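Succinate-semialdehyde dehydrogenase (Synechococcus sp., PDB 4ITA) probably catalyses the oxidation of succinic semialdehyde to succinate as an NADP-dependent member of the aldehyde dehydrogenase family, and binds NADPH. Local coordinates at residues A[52-57]-A[92-97]; A[123-128]-A[150-155]; A[380-385]-A[406-411]; A[424-429]-A[440-445]. All blocks are in the same frame, centred on the assembly; numbering follows the deposited sequence.

Contact 1 (A[52-57]-A[92-97]); sequences WLENAA and VCRYYA
Arg-94 sets CG beside its own backbone N (chi1 -67°) and then runs extended to NE, which lays the chain over Ala-57, while Glu-54, turned the same way at its first torsion, brings its CG to 4.0 Å from Arg-94 NH1. The setting is an antiparallel helix pair, 46-62 against 79-103, whose local axes approach to 8.4 Å at 158°. Its interior is apolar: Leu-53 fits between successive turns of the partner helix, CD2 lying 3.8 Å from Cys-93 SG and CD1 3.6 Å from Cys-93 O. Ala-57 CB touches Arg-94 CG at 3.6 Å and sits over one guanidinium face near its rim. No direct hydrogen bond crosses the helices. Glu-54 and Arg-94 cross at about a right angle, short of a salt bridge, and the arginine's stronger partner is Glu-61, which takes NE. Exchanging Arg-94 for a leucine is likely to leave Glu-61 without its countercharge and the bridging water without its donor. Across the outer margin a single water closes the remaining distance, donating to Glu-54 OE2 at 2.8 Å and accepting from Arg-94 NH1 at 3.0 Å.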
loop_
_atom_site.group_PDB
_atom_site.type_symbol
_atom_site.label_atom_id
_atom_site.label_comp_id
_atom_site.label_asym_id
_atom_site.label_seq_id
_atom_site.Cartn_x
_atom_site.Cartn_y
_atom_site.Cartn_z
ATOM N N TRP A 52 -6.713 -22.551 -16.136
ATOM C CA TRP A 52 -6.804 -21.461 -17.100
ATOM C C TRP A 52 -5.465 -20.726 -17.208
ATOM O O TRP A 52 -5.025 -20.390 -18.311
ATOM C CB TRP A 52 -7.974 -20.539 -16.747
ATOM C CG TRP A 52 -9.301 -21.270 -16.760
ATOM C CD1 TRP A 52 -9.677 -22.281 -17.611
ATOM C CD2 TRP A 52 -10.409 -21.071 -15.870
ATOM N NE1 TRP A 52 -10.949 -22.711 -17.304
ATOM C CE2 TRP A 52 -11.419 -21.985 -16.241
ATOM C CE3 TRP A 52 -10.641 -20.211 -14.789
ATOM C CZ2 TRP A 52 -12.639 -22.065 -15.566
ATOM C CZ3 TRP A 52 -11.859 -20.288 -14.123
ATOM C CH2 TRP A 52 -12.841 -21.206 -14.516
ATOM N N LEU A 53 -4.782 -20.530 -16.079
ATOM C CA LEU A 53 -3.476 -19.876 -16.097
ATOM C C LEU A 53 -2.439 -20.699 -16.854
ATOM O O LEU A 53 -1.646 -20.161 -17.628
ATOM C CB LEU A 53 -2.986 -19.619 -14.677
ATOM C CG LEU A 53 -2.945 -18.185 -14.174
ATOM C CD1 LEU A 53 -2.165 -18.133 -12.870
ATOM C CD2 LEU A 53 -2.328 -17.260 -15.216
ATOM N N GLU A 54 -2.455 -22.011 -16.640
ATOM C CA GLU A 54 -1.527 -22.891 -17.345
ATOM C C GLU A 54 -1.854 -22.974 -18.829
ATOM O O GLU A 54 -0.957 -23.074 -19.661
ATOM C CB GLU A 54 -1.461 -24.276 -16.684
ATOM C CG GLU A 54 -0.774 -24.197 -15.327
ATOM C CD GLU A 54 -0.666 -25.520 -14.589
ATOM O OE1 GLU A 54 -1.447 -26.448 -14.887
ATOM O OE2 GLU A 54 0.209 -25.615 -13.697
ATOM N N ASN A 55 -3.139 -22.902 -19.166
ATOM C CA ASN A 55 -3.534 -22.833 -20.565
ATOM C C ASN A 55 -2.989 -21.568 -21.227
ATOM O O ASN A 55 -2.526 -21.610 -22.365
ATOM C CB ASN A 55 -5.056 -22.871 -20.726
ATOM C CG ASN A 55 -5.635 -24.253 -20.568
ATOM O OD1 ASN A 55 -4.920 -25.250 -20.482
ATOM N ND2 ASN A 55 -6.958 -24.319 -20.541
ATOM N N ALA A 56 -3.055 -20.446 -20.511
ATOM C CA ALA A 56 -2.514 -19.181 -21.013
ATOM C C ALA A 56 -1.012 -19.296 -21.262
ATOM O O ALA A 56 -0.516 -18.856 -22.302
ATOM C CB ALA A 56 -2.812 -18.044 -20.044
ATOM N N ALA A 57 -0.300 -19.905 -20.315
ATOM C CA ALA A 57 1.131 -20.161 -20.485
ATOM C C ALA A 57 1.403 -20.982 -21.740
ATOM O O ALA A 57 2.295 -20.659 -22.519
ATOM C CB ALA A 57 1.709 -20.854 -19.261
ATOM N N VAL A 92 5.663 -16.331 -15.688
ATOM C CA VAL A 92 4.991 -15.786 -14.505
ATOM C C VAL A 92 3.588 -16.391 -14.348
ATOM O O VAL A 92 3.102 -16.559 -13.229
ATOM C CB VAL A 92 4.989 -14.222 -14.472
ATOM C CG1 VAL A 92 4.131 -13.647 -15.598
ATOM C CG2 VAL A 92 4.542 -13.721 -13.103
ATOM N N CYS A 93 2.948 -16.750 -15.461
ATOM C CA CYS A 93 1.689 -17.489 -15.390
ATOM C C CYS A 93 1.900 -18.811 -14.661
ATOM O O CYS A 93 1.148 -19.164 -13.750
ATOM C CB CYS A 93 1.124 -17.749 -16.788
ATOM S SG CYS A 93 0.459 -16.279 -17.595
ATOM N N ARG A 94 2.946 -19.529 -15.050
ATOM C CA ARG A 94 3.236 -20.816 -14.418
ATOM C C ARG A 94 3.643 -20.653 -12.953
ATOM O O ARG A 94 3.261 -21.464 -12.111
ATOM C CB ARG A 94 4.309 -21.580 -15.195
ATOM C CG ARG A 94 3.824 -22.019 -16.554
ATOM C CD ARG A 94 4.651 -23.151 -17.153
ATOM N NE ARG A 94 4.131 -23.528 -18.466
ATOM C CZ ARG A 94 3.074 -24.311 -18.646
ATOM N NH1 ARG A 94 2.431 -24.801 -17.595
ATOM N NH2 ARG A 94 2.649 -24.596 -19.872
ATOM N N TYR A 95 4.393 -19.599 -12.643
ATOM C CA TYR A 95 4.794 -19.331 -11.266
ATOM C C TYR A 95 3.590 -19.231 -10.328
ATOM O O TYR A 95 3.540 -19.888 -9.281
ATOM C CB TYR A 95 5.645 -18.064 -11.188
ATOM C CG TYR A 95 6.101 -17.750 -9.785
ATOM C CD1 TYR A 95 7.192 -18.404 -9.227
ATOM C CD2 TYR A 95 5.434 -16.805 -9.009
ATOM C CE1 TYR A 95 7.606 -18.121 -7.939
ATOM C CE2 TYR A 95 5.849 -16.512 -7.724
ATOM C CZ TYR A 95 6.929 -17.176 -7.190
ATOM O OH TYR A 95 7.335 -16.883 -5.904
ATOM N N TYR A 96 2.600 -18.422 -10.698
ATOM C CA TYR A 96 1.427 -18.291 -9.842
ATOM C C TYR A 96 0.484 -19.495 -9.914
ATOM O O TYR A 96 -0.168 -19.822 -8.928
ATOM C CB TYR A 96 0.724 -16.944 -10.048
ATOM C CG TYR A 96 1.549 -15.840 -9.435
ATOM C CD1 TYR A 96 1.725 -15.772 -8.056
ATOM C CD2 TYR A 96 2.202 -14.900 -10.223
ATOM C CE1 TYR A 96 2.499 -14.777 -7.474
ATOM C CE2 TYR A 96 2.980 -13.897 -9.647
ATOM C CZ TYR A 96 3.123 -13.850 -8.277
ATOM O OH TYR A 96 3.893 -12.871 -7.705
ATOM N N ALA A 97 0.437 -20.178 -11.052
ATOM C CA ALA A 97 -0.256 -21.464 -11.105
ATOM C C ALA A 97 0.352 -22.434 -10.090
ATOM O O ALA A 97 -0.371 -23.150 -9.392
ATOM C CB ALA A 97 -0.175 -22.044 -12.495
HETATM O O HOH W 1 2.686 -24.659 -14.654
#

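Contact 2 (A[123-128]-A[150-155]); sequences LGILLA and GNVAVL. With EDO (1,2-ethanediol), chain F.
One carboxamide oxygen, Asn-151 OD1, receives two consecutive backbone N-H groups from the neighbouring chain segment. The bond from Gly-124 N is 3.1 Å long and nearly straight, arriving 28° out of the carbonyl plane; the one from Leu-123 N to OD1 is shorter, 2.8 Å, but bent and weak. Chi1 of -76° swings the amide beside its own backbone N, where OD1 meets the loop at Leu-123 and Gly-124. The other end, ND2, donates to Phe-447 O and to a 1,2-ethanediol, probably from the crystallisation liquor, ND2 to O1 3.0 Å. Replacing Asn-151 with a leucine would probably leave the Gly-124 N-H without its acceptor and the carbonyl of Phe-447 without this donor. At Gly-124 a side chain would jam against the preceding carbonyl O, so these backbone angles favour glycine. Beyond it the strands pair in parallel: Leu-126 N reaches Val-152 O at 2.8 Å, Val-154 N reaches Leu-126 O at 2.9 Å, and Ala-128 N reaches Val-154 O at 2.9 Å. On one face Ile-125 CG1 packs on Val-152 CG2 at 3.6 Å beneath helix 24-41, and farther along the same face Leu-127 and Val-154 meet helix 192-197; Leu-126, Ala-128, Ala-153 and Leu-155 look the other way, toward helix 137-149. Strand 115-129, that helix and strand 152-156 form a beta-alpha-beta crossover, a unit consistent with the Rossmann-type cofactor domain of aldehyde dehydrogenases.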
loop_
_atom_site.group_PDB
_atom_site.type_symbol
_atom_site.label_atom_id
_atom_site.label_comp_id
_atom_site.label_asym_id
_atom_site.label_seq_id
_atom_site.Cartn_x
_atom_site.Cartn_y
_atom_site.Cartn_z
ATOM N N LEU A 123 -10.224 -8.764 -3.593
ATOM C CA LEU A 123 -10.917 -7.498 -3.385
ATOM C C LEU A 123 -12.070 -7.265 -4.359
ATOM O O LEU A 123 -13.093 -6.700 -3.984
ATOM C CB LEU A 123 -9.933 -6.330 -3.477
ATOM C CG LEU A 123 -8.867 -6.235 -2.390
ATOM C CD1 LEU A 123 -7.950 -5.072 -2.706
ATOM C CD2 LEU A 123 -9.492 -6.089 -1.015
ATOM N N GLY A 124 -11.896 -7.675 -5.613
ATOM C CA GLY A 124 -12.875 -7.382 -6.647
ATOM C C GLY A 124 -12.187 -6.923 -7.919
ATOM O O GLY A 124 -11.184 -7.496 -8.334
ATOM N N ILE A 125 -12.727 -5.877 -8.537
ATOM C CA ILE A 125 -12.142 -5.351 -9.764
ATOM C C ILE A 125 -10.872 -4.542 -9.481
ATOM O O ILE A 125 -10.890 -3.569 -8.724
ATOM C CB ILE A 125 -13.123 -4.436 -10.521
ATOM C CG1 ILE A 125 -14.449 -5.142 -10.823
ATOM C CG2 ILE A 125 -12.487 -3.930 -11.802
ATOM C CD1 ILE A 125 -15.514 -4.192 -11.387
ATOM N N LEU A 126 -9.786 -4.946 -10.129
ATOM C CA LEU A 126 -8.518 -4.217 -10.122
ATOM C C LEU A 126 -8.329 -3.513 -11.462
ATOM O O LEU A 126 -8.451 -4.133 -12.524
ATOM C CB LEU A 126 -7.356 -5.196 -9.901
ATOM C CG LEU A 126 -5.913 -4.704 -10.077
ATOM C CD1 LEU A 126 -5.542 -3.648 -9.037
ATOM C CD2 LEU A 126 -4.946 -5.879 -9.990
ATOM N N LEU A 127 -8.058 -2.213 -11.410
ATOM C CA LEU A 127 -7.626 -1.460 -12.579
ATOM C C LEU A 127 -6.117 -1.538 -12.700
ATOM O O LEU A 127 -5.401 -1.296 -11.730
ATOM C CB LEU A 127 -8.032 0.010 -12.458
ATOM C CG LEU A 127 -7.311 0.994 -13.394
ATOM C CD1 LEU A 127 -7.657 0.764 -14.851
ATOM C CD2 LEU A 127 -7.653 2.418 -13.001
ATOM N N ALA A 128 -5.638 -1.859 -13.897
ATOM C CA ALA A 128 -4.215 -1.793 -14.211
ATOM C C ALA A 128 -3.961 -0.835 -15.365
ATOM O O ALA A 128 -4.603 -0.924 -16.413
ATOM C CB ALA A 128 -3.696 -3.149 -14.555
ATOM N N GLY A 150 -8.292 -14.598 -7.522
ATOM C CA GLY A 150 -9.734 -14.477 -7.645
ATOM C C GLY A 150 -10.238 -13.061 -7.872
ATOM O O GLY A 150 -11.449 -12.839 -7.852
ATOM N N ASN A 151 -9.331 -12.105 -8.059
ATOM C CA ASN A 151 -9.719 -10.779 -8.526
ATOM C C ASN A 151 -10.122 -10.841 -9.996
ATOM O O ASN A 151 -9.804 -11.801 -10.703
ATOM C CB ASN A 151 -8.548 -9.799 -8.401
ATOM C CG ASN A 151 -8.291 -9.335 -6.973
ATOM O OD1 ASN A 151 -9.211 -9.170 -6.172
ATOM N ND2 ASN A 151 -7.024 -9.085 -6.661
ATOM N N VAL A 152 -10.832 -9.816 -10.457
ATOM C CA VAL A 152 -10.965 -9.604 -11.893
ATOM C C VAL A 152 -10.232 -8.309 -12.239
ATOM O O VAL A 152 -9.904 -7.510 -11.348
ATOM C CB VAL A 152 -12.430 -9.580 -12.371
ATOM C CG1 VAL A 152 -13.121 -10.880 -11.997
ATOM C CG2 VAL A 152 -13.177 -8.378 -11.804
ATOM N N ALA A 153 -9.938 -8.110 -13.520
ATOM C CA ALA A 153 -9.104 -6.987 -13.904
ATOM C C ALA A 153 -9.597 -6.282 -15.144
ATOM O O ALA A 153 -10.114 -6.904 -16.075
ATOM C CB ALA A 153 -7.674 -7.446 -14.108
ATOM N N VAL A 154 -9.434 -4.966 -15.141
ATOM C CA VAL A 154 -9.596 -4.165 -16.346
ATOM C C VAL A 154 -8.255 -3.514 -16.641
ATOM O O VAL A 154 -7.608 -2.971 -15.743
ATOM C CB VAL A 154 -10.755 -3.131 -16.241
ATOM C CG1 VAL A 154 -12.097 -3.856 -16.157
ATOM C CG2 VAL A 154 -10.569 -2.197 -15.034
ATOM N N LEU A 155 -7.834 -3.607 -17.896
ATOM C CA LEU A 155 -6.537 -3.103 -18.331
ATOM C C LEU A 155 -6.690 -1.866 -19.198
ATOM O O LEU A 155 -7.383 -1.905 -20.216
ATOM C CB LEU A 155 -5.818 -4.170 -19.150
ATOM C CG LEU A 155 -4.588 -3.728 -19.949
ATOM C CD1 LEU A 155 -3.430 -3.301 -19.053
ATOM C CD2 LEU A 155 -4.152 -4.826 -20.921
HETATM C C1 EDO F . -3.527 -10.112 -6.863
HETATM O O1 EDO F . -4.116 -8.989 -7.552
HETATM C C2 EDO F . -3.332 -9.810 -5.385
HETATM O O2 EDO F . -2.242 -8.880 -5.296
#

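Contact 3 (A[380-385]-A[406-411]); sequences ALANDI and QELDAG. With EDO (1,2-ethanediol), chain Q.
The carboxamide of Asn-383 and the carboxylate of Asp-409 are stacked, their planes only 11° apart, with Asp-409 OD2 3.5 Å from Asn-383 ND2; no hydrogen bond joins the two flat groups. At the edge of the amide, 8° out of its plane, lies the carbonyl oxygen of Glu-407. The geometry belongs to the exit of helix 398-407, where the chain leaves helical angles at Leu-408 and makes an inverse gamma turn centred on Asp-409 before strand 412-415 of the seven-stranded mixed sheet, consistent with the catalytic domain of the family. Asn-383, in segment 380-385, grips this exit through both ends of its amide. Asp-409 N donates to Asn-383 OD1 at 2.8 Å; the bond is almost straight at the hydrogen, yet the donor stands 37° above the carbonyl plane. Asn-383 ND2 in turn donates to Glu-407 O at 3.0 Å. Because both amide ends are held, rotation of the group about its last torsion is fixed, and two backbone polar atoms of the helix exit are satisfied. Beyond the pair the second subunit approaches: its Lys-451 hydrogen-bonds Leu-408 O and its Asn-449 reaches Ala-410 O, so the exit also lies at the dimer interface. On the inner side, next to strand 390-394, the contact is apolar, Leu-408 CD2 pressing on the methyl CB of Ala-382 at 3.5 Å.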
loop_
_atom_site.group_PDB
_atom_site.type_symbol
_atom_site.label_atom_id
_atom_site.label_comp_id
_atom_site.label_asym_id
_atom_site.label_seq_id
_atom_site.Cartn_x
_atom_site.Cartn_y
_atom_site.Cartn_z
ATOM N N ALA A 380 27.417 7.626 -2.528
ATOM C CA ALA A 380 26.784 8.938 -2.535
ATOM C C ALA A 380 26.279 9.307 -3.929
ATOM O O ALA A 380 25.159 9.799 -4.091
ATOM C CB ALA A 380 27.742 10.002 -2.009
ATOM N N LEU A 381 27.107 9.080 -4.946
ATOM C CA LEU A 381 26.719 9.438 -6.298
ATOM C C LEU A 381 25.596 8.531 -6.784
ATOM O O LEU A 381 24.642 8.988 -7.421
ATOM C CB LEU A 381 27.925 9.364 -7.241
ATOM C CG LEU A 381 27.669 9.704 -8.708
ATOM C CD1 LEU A 381 27.067 11.088 -8.837
ATOM C CD2 LEU A 381 28.965 9.623 -9.482
ATOM N N ALA A 382 25.711 7.246 -6.474
ATOM C CA ALA A 382 24.683 6.281 -6.864
ATOM C C ALA A 382 23.307 6.672 -6.335
ATOM O O ALA A 382 22.293 6.503 -7.020
ATOM C CB ALA A 382 25.054 4.891 -6.392
ATOM N N ASN A 383 23.276 7.207 -5.120
ATOM C CA ASN A 383 22.015 7.555 -4.471
ATOM C C ASN A 383 21.533 8.977 -4.752
ATOM O O ASN A 383 20.434 9.344 -4.343
ATOM C CB ASN A 383 22.123 7.368 -2.954
ATOM C CG ASN A 383 22.251 5.920 -2.546
ATOM O OD1 ASN A 383 21.863 5.019 -3.288
ATOM N ND2 ASN A 383 22.779 5.688 -1.347
ATOM N N ASP A 384 22.347 9.770 -5.448
ATOM C CA ASP A 384 22.069 11.193 -5.640
ATOM C C ASP A 384 21.108 11.424 -6.807
ATOM O O ASP A 384 21.429 12.122 -7.777
ATOM C CB ASP A 384 23.381 11.967 -5.835
ATOM C CG ASP A 384 23.189 13.470 -5.771
ATOM O OD1 ASP A 384 22.248 13.920 -5.088
ATOM O OD2 ASP A 384 23.977 14.196 -6.414
ATOM N N ILE A 385 19.933 10.811 -6.697
ATOM C CA ILE A 385 18.881 10.896 -7.703
ATOM C C ILE A 385 17.536 10.835 -6.995
ATOM O O ILE A 385 17.460 10.406 -5.841
ATOM C CB ILE A 385 18.945 9.723 -8.707
ATOM C CG1 ILE A 385 19.200 8.400 -7.978
ATOM C CG2 ILE A 385 20.000 9.976 -9.778
ATOM C CD1 ILE A 385 18.951 7.162 -8.842
ATOM N N GLN A 406 23.882 -2.974 1.522
ATOM C CA GLN A 406 23.231 -2.287 2.625
ATOM C C GLN A 406 22.880 -0.839 2.306
ATOM O O GLN A 406 21.829 -0.341 2.718
ATOM C CB GLN A 406 24.114 -2.351 3.878
ATOM C CG GLN A 406 24.234 -3.753 4.458
ATOM C CD GLN A 406 22.919 -4.274 5.002
ATOM O OE1 GLN A 406 22.197 -3.557 5.694
ATOM N NE2 GLN A 406 22.595 -5.525 4.684
ATOM N N GLU A 407 23.748 -0.160 1.566
ATOM C CA GLU A 407 23.677 1.293 1.481
ATOM C C GLU A 407 23.167 1.884 0.173
ATOM O O GLU A 407 22.857 3.072 0.128
ATOM C CB GLU A 407 25.028 1.913 1.849
ATOM C CG GLU A 407 25.493 1.557 3.250
ATOM C CD GLU A 407 26.890 2.061 3.556
ATOM O OE1 GLU A 407 27.252 3.152 3.068
ATOM O OE2 GLU A 407 27.618 1.353 4.284
ATOM N N LEU A 408 23.082 1.085 -0.891
ATOM C CA LEU A 408 22.466 1.585 -2.118
ATOM C C LEU A 408 20.961 1.716 -1.896
ATOM O O LEU A 408 20.301 0.761 -1.472
ATOM C CB LEU A 408 22.780 0.674 -3.307
ATOM C CG LEU A 408 24.247 0.714 -3.741
ATOM C CD1 LEU A 408 24.590 -0.432 -4.688
ATOM C CD2 LEU A 408 24.574 2.059 -4.371
ATOM N N ASP A 409 20.438 2.911 -2.162
ATOM C CA ASP A 409 19.041 3.237 -1.892
ATOM C C ASP A 409 18.166 2.832 -3.070
ATOM O O ASP A 409 17.802 3.662 -3.911
ATOM C CB ASP A 409 18.878 4.739 -1.617
ATOM C CG ASP A 409 19.352 5.151 -0.231
ATOM O OD1 ASP A 409 19.456 4.285 0.658
ATOM O OD2 ASP A 409 19.596 6.363 -0.033
ATOM N N ALA A 410 17.832 1.552 -3.123
ATOM C CA ALA A 410 17.093 1.004 -4.247
ATOM C C ALA A 410 16.248 -0.160 -3.767
ATOM O O ALA A 410 16.527 -0.745 -2.718
ATOM C CB ALA A 410 18.060 0.539 -5.331
ATOM N N GLY A 411 15.229 -0.510 -4.544
ATOM C CA GLY A 411 14.434 -1.689 -4.245
ATOM C C GLY A 411 15.123 -3.008 -4.567
ATOM O O GLY A 411 14.706 -4.061 -4.097
HETATM C C1 EDO Q . 12.039 -5.049 -4.845
HETATM O O1 EDO Q . 12.780 -5.056 -6.057
HETATM C C2 EDO Q . 12.308 -6.244 -3.952
HETATM O O2 EDO Q . 11.337 -6.584 -2.965
#

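Contact 4 (A[424-429]-A[440-445]); sequences RLPFGG and GLAGIR. With EDO (1,2-ethanediol), chain Q; EDO (1,2-ethanediol), chain F.
Apolar contact between Pro-426 and Ala-442, CB to CB at 4.1 Å, joins the loop that follows strand 412-415 to the short helix 440-445 in this aldehyde dehydrogenase fold. The helix is weakly bonded, its firmer links running from Ile-444 N to Leu-441 O and from Arg-445 N to Ala-442 O, a three-residue spacing. The second kind of contact is backbone packing without a hydrogen bond: Gly-440 CA lies 4.1 Å from Arg-424 O, and Gly-440 N is 4.0 Å from Leu-425 O. Here the lack of a side chain matters, since a beta carbon on Gly-440 would point at the loop and stand 3.0 Å from Pro-426 CD, a clash; the positive phi of 53° also favours glycine. Polar interactions lead outward. Gly-440 O accepts from the hydroxyl of Tyr-96 on helix 79-103, Arg-445 pairs with Glu-107, and Pro-426 O is hydrogen-bonded to Thr-452 of the second subunit. Phe-427 has its ring swung away from the helix, CG opposite the backbone N (chi1 -177°), and it touches NADPH, so the loop takes part in the cofactor pocket. The last kind involves bound small molecules. One 1,2-ethanediol, probably from the crystallisation liquor, accepts at O1 from Gly-428 N at 3.0 Å, and its O2 comes within 3.4 Å of Pro-426 CB. A second such molecule donates from O2 to Gly-443 O at 2.9 Å.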
loop_
_atom_site.group_PDB
_atom_site.type_symbol
_atom_site.label_atom_id
_atom_site.label_comp_id
_atom_site.label_asym_id
_atom_site.label_seq_id
_atom_site.Cartn_x
_atom_site.Cartn_y
_atom_site.Cartn_z
ATOM N N ARG A 424 10.342 -15.324 -9.158
ATOM C CA ARG A 424 10.633 -15.915 -7.856
ATOM C C ARG A 424 10.964 -14.900 -6.760
ATOM O O ARG A 424 10.971 -15.242 -5.578
ATOM C CB ARG A 424 11.786 -16.915 -7.982
ATOM C CG ARG A 424 11.458 -18.122 -8.855
ATOM C CD ARG A 424 12.695 -18.968 -9.111
ATOM N NE ARG A 424 13.687 -18.242 -9.896
ATOM C CZ ARG A 424 14.833 -18.763 -10.322
ATOM N NH1 ARG A 424 15.136 -20.021 -10.036
ATOM N NH2 ARG A 424 15.671 -18.022 -11.030
ATOM N N LEU A 425 11.246 -13.659 -7.151
ATOM C CA LEU A 425 11.717 -12.631 -6.217
ATOM C C LEU A 425 10.878 -11.367 -6.388
ATOM O O LEU A 425 10.595 -10.969 -7.511
ATOM C CB LEU A 425 13.193 -12.298 -6.490
ATOM C CG LEU A 425 14.320 -13.184 -5.921
ATOM C CD1 LEU A 425 14.372 -13.115 -4.409
ATOM C CD2 LEU A 425 14.238 -14.625 -6.363
ATOM N N PRO A 426 10.470 -10.731 -5.275
ATOM C CA PRO A 426 9.672 -9.504 -5.416
ATOM C C PRO A 426 10.434 -8.382 -6.128
ATOM O O PRO A 426 11.672 -8.374 -6.169
ATOM C CB PRO A 426 9.342 -9.121 -3.969
ATOM C CG PRO A 426 9.489 -10.415 -3.195
ATOM C CD PRO A 426 10.615 -11.141 -3.868
ATOM N N PHE A 427 9.682 -7.453 -6.707
ATOM C CA PHE A 427 10.239 -6.418 -7.568
ATOM C C PHE A 427 9.471 -5.119 -7.391
ATOM O O PHE A 427 8.259 -5.080 -7.576
ATOM C CB PHE A 427 10.151 -6.860 -9.035
ATOM C CG PHE A 427 10.770 -5.892 -10.010
ATOM C CD1 PHE A 427 12.069 -6.077 -10.452
ATOM C CD2 PHE A 427 10.051 -4.807 -10.495
ATOM C CE1 PHE A 427 12.644 -5.190 -11.348
ATOM C CE2 PHE A 427 10.617 -3.916 -11.390
ATOM C CZ PHE A 427 11.913 -4.109 -11.820
ATOM N N GLY A 428 10.179 -4.049 -7.054
ATOM C CA GLY A 428 9.572 -2.736 -6.988
ATOM C C GLY A 428 10.549 -1.671 -6.545
ATOM O O GLY A 428 11.710 -1.955 -6.239
ATOM N N GLY A 429 10.055 -0.442 -6.496
ATOM C CA GLY A 429 10.895 0.712 -6.253
ATOM C C GLY A 429 10.782 1.335 -4.884
ATOM O O GLY A 429 9.971 0.940 -4.056
ATOM N N GLY A 440 7.087 -12.772 -6.735
ATOM C CA GLY A 440 7.225 -13.520 -5.496
ATOM C C GLY A 440 5.908 -13.653 -4.743
ATOM O O GLY A 440 4.821 -13.657 -5.327
ATOM N N LEU A 441 6.002 -13.766 -3.426
ATOM C CA LEU A 441 4.820 -13.802 -2.583
ATOM C C LEU A 441 4.087 -12.465 -2.644
ATOM O O LEU A 441 2.850 -12.413 -2.666
ATOM C CB LEU A 441 5.222 -14.127 -1.142
ATOM C CG LEU A 441 4.113 -14.038 -0.091
ATOM C CD1 LEU A 441 3.035 -15.051 -0.381
ATOM C CD2 LEU A 441 4.679 -14.246 1.311
ATOM N N ALA A 442 4.855 -11.378 -2.672
ATOM C CA ALA A 442 4.282 -10.039 -2.636
ATOM C C ALA A 442 3.231 -9.805 -3.714
ATOM O O ALA A 442 2.187 -9.212 -3.447
ATOM C CB ALA A 442 5.386 -8.988 -2.745
ATOM N N GLY A 443 3.500 -10.274 -4.931
ATOM C CA GLY A 443 2.613 -10.006 -6.050
ATOM C C GLY A 443 1.189 -10.486 -5.840
ATOM O O GLY A 443 0.238 -9.882 -6.338
ATOM N N ILE A 444 1.025 -11.584 -5.115
ATOM C CA ILE A 444 -0.316 -12.125 -4.912
ATOM C C ILE A 444 -0.927 -11.673 -3.582
ATOM O O ILE A 444 -2.106 -11.901 -3.324
ATOM C CB ILE A 444 -0.339 -13.671 -5.092
ATOM C CG1 ILE A 444 -1.744 -14.168 -5.457
ATOM C CG2 ILE A 444 0.256 -14.392 -3.880
ATOM C CD1 ILE A 444 -1.785 -15.615 -5.917
ATOM N N ARG A 445 -0.132 -11.012 -2.748
ATOM C CA ARG A 445 -0.636 -10.504 -1.471
ATOM C C ARG A 445 -1.073 -9.043 -1.515
ATOM O O ARG A 445 -1.739 -8.576 -0.601
ATOM C CB ARG A 445 0.404 -10.678 -0.363
ATOM C CG ARG A 445 0.639 -12.115 0.046
ATOM C CD ARG A 445 -0.568 -12.731 0.742
ATOM N NE ARG A 445 -0.241 -14.038 1.311
ATOM C CZ ARG A 445 0.401 -14.215 2.459
ATOM N NH1 ARG A 445 0.785 -13.170 3.175
ATOM N NH2 ARG A 445 0.658 -15.444 2.893
HETATM C C1 EDO Q . 12.039 -5.049 -4.845
HETATM O O1 EDO Q . 12.780 -5.056 -6.057
HETATM C C2 EDO Q . 12.308 -6.244 -3.952
HETATM O O2 EDO Q . 11.337 -6.584 -2.965
HETATM C C1 EDO F . -3.527 -10.112 -6.863
HETATM O O1 EDO F . -4.116 -8.989 -7.552
HETATM C C2 EDO F . -3.332 -9.810 -5.385
HETATM O O2 EDO F . -2.242 -8.880 -5.296
#

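From the N terminus the four contacts follow in series: none nests in or crosses another. Contact 1 closes 34 largely helical residues between segments on helices 46-62 and 79-103. Contact 2 then closes the strand-helix-strand step through helix 137-149. Much later, contact 3 brings the ends of helices 375-383 and 398-407 together around strand 390-394, and contact 4 closes a ten-residue loop carrying the short strand 434-435. Contacts 1 and 4 touch directly, Tyr-95 lying against Arg-424 and Gly-440, and Tyr-96 against Gly-440 and Gly-443, so the late loop returns to an early helix. One 1,2-ethanediol bonds to contacts 2 and 4; another touches contacts 3 and 4, which also meet the second subunit.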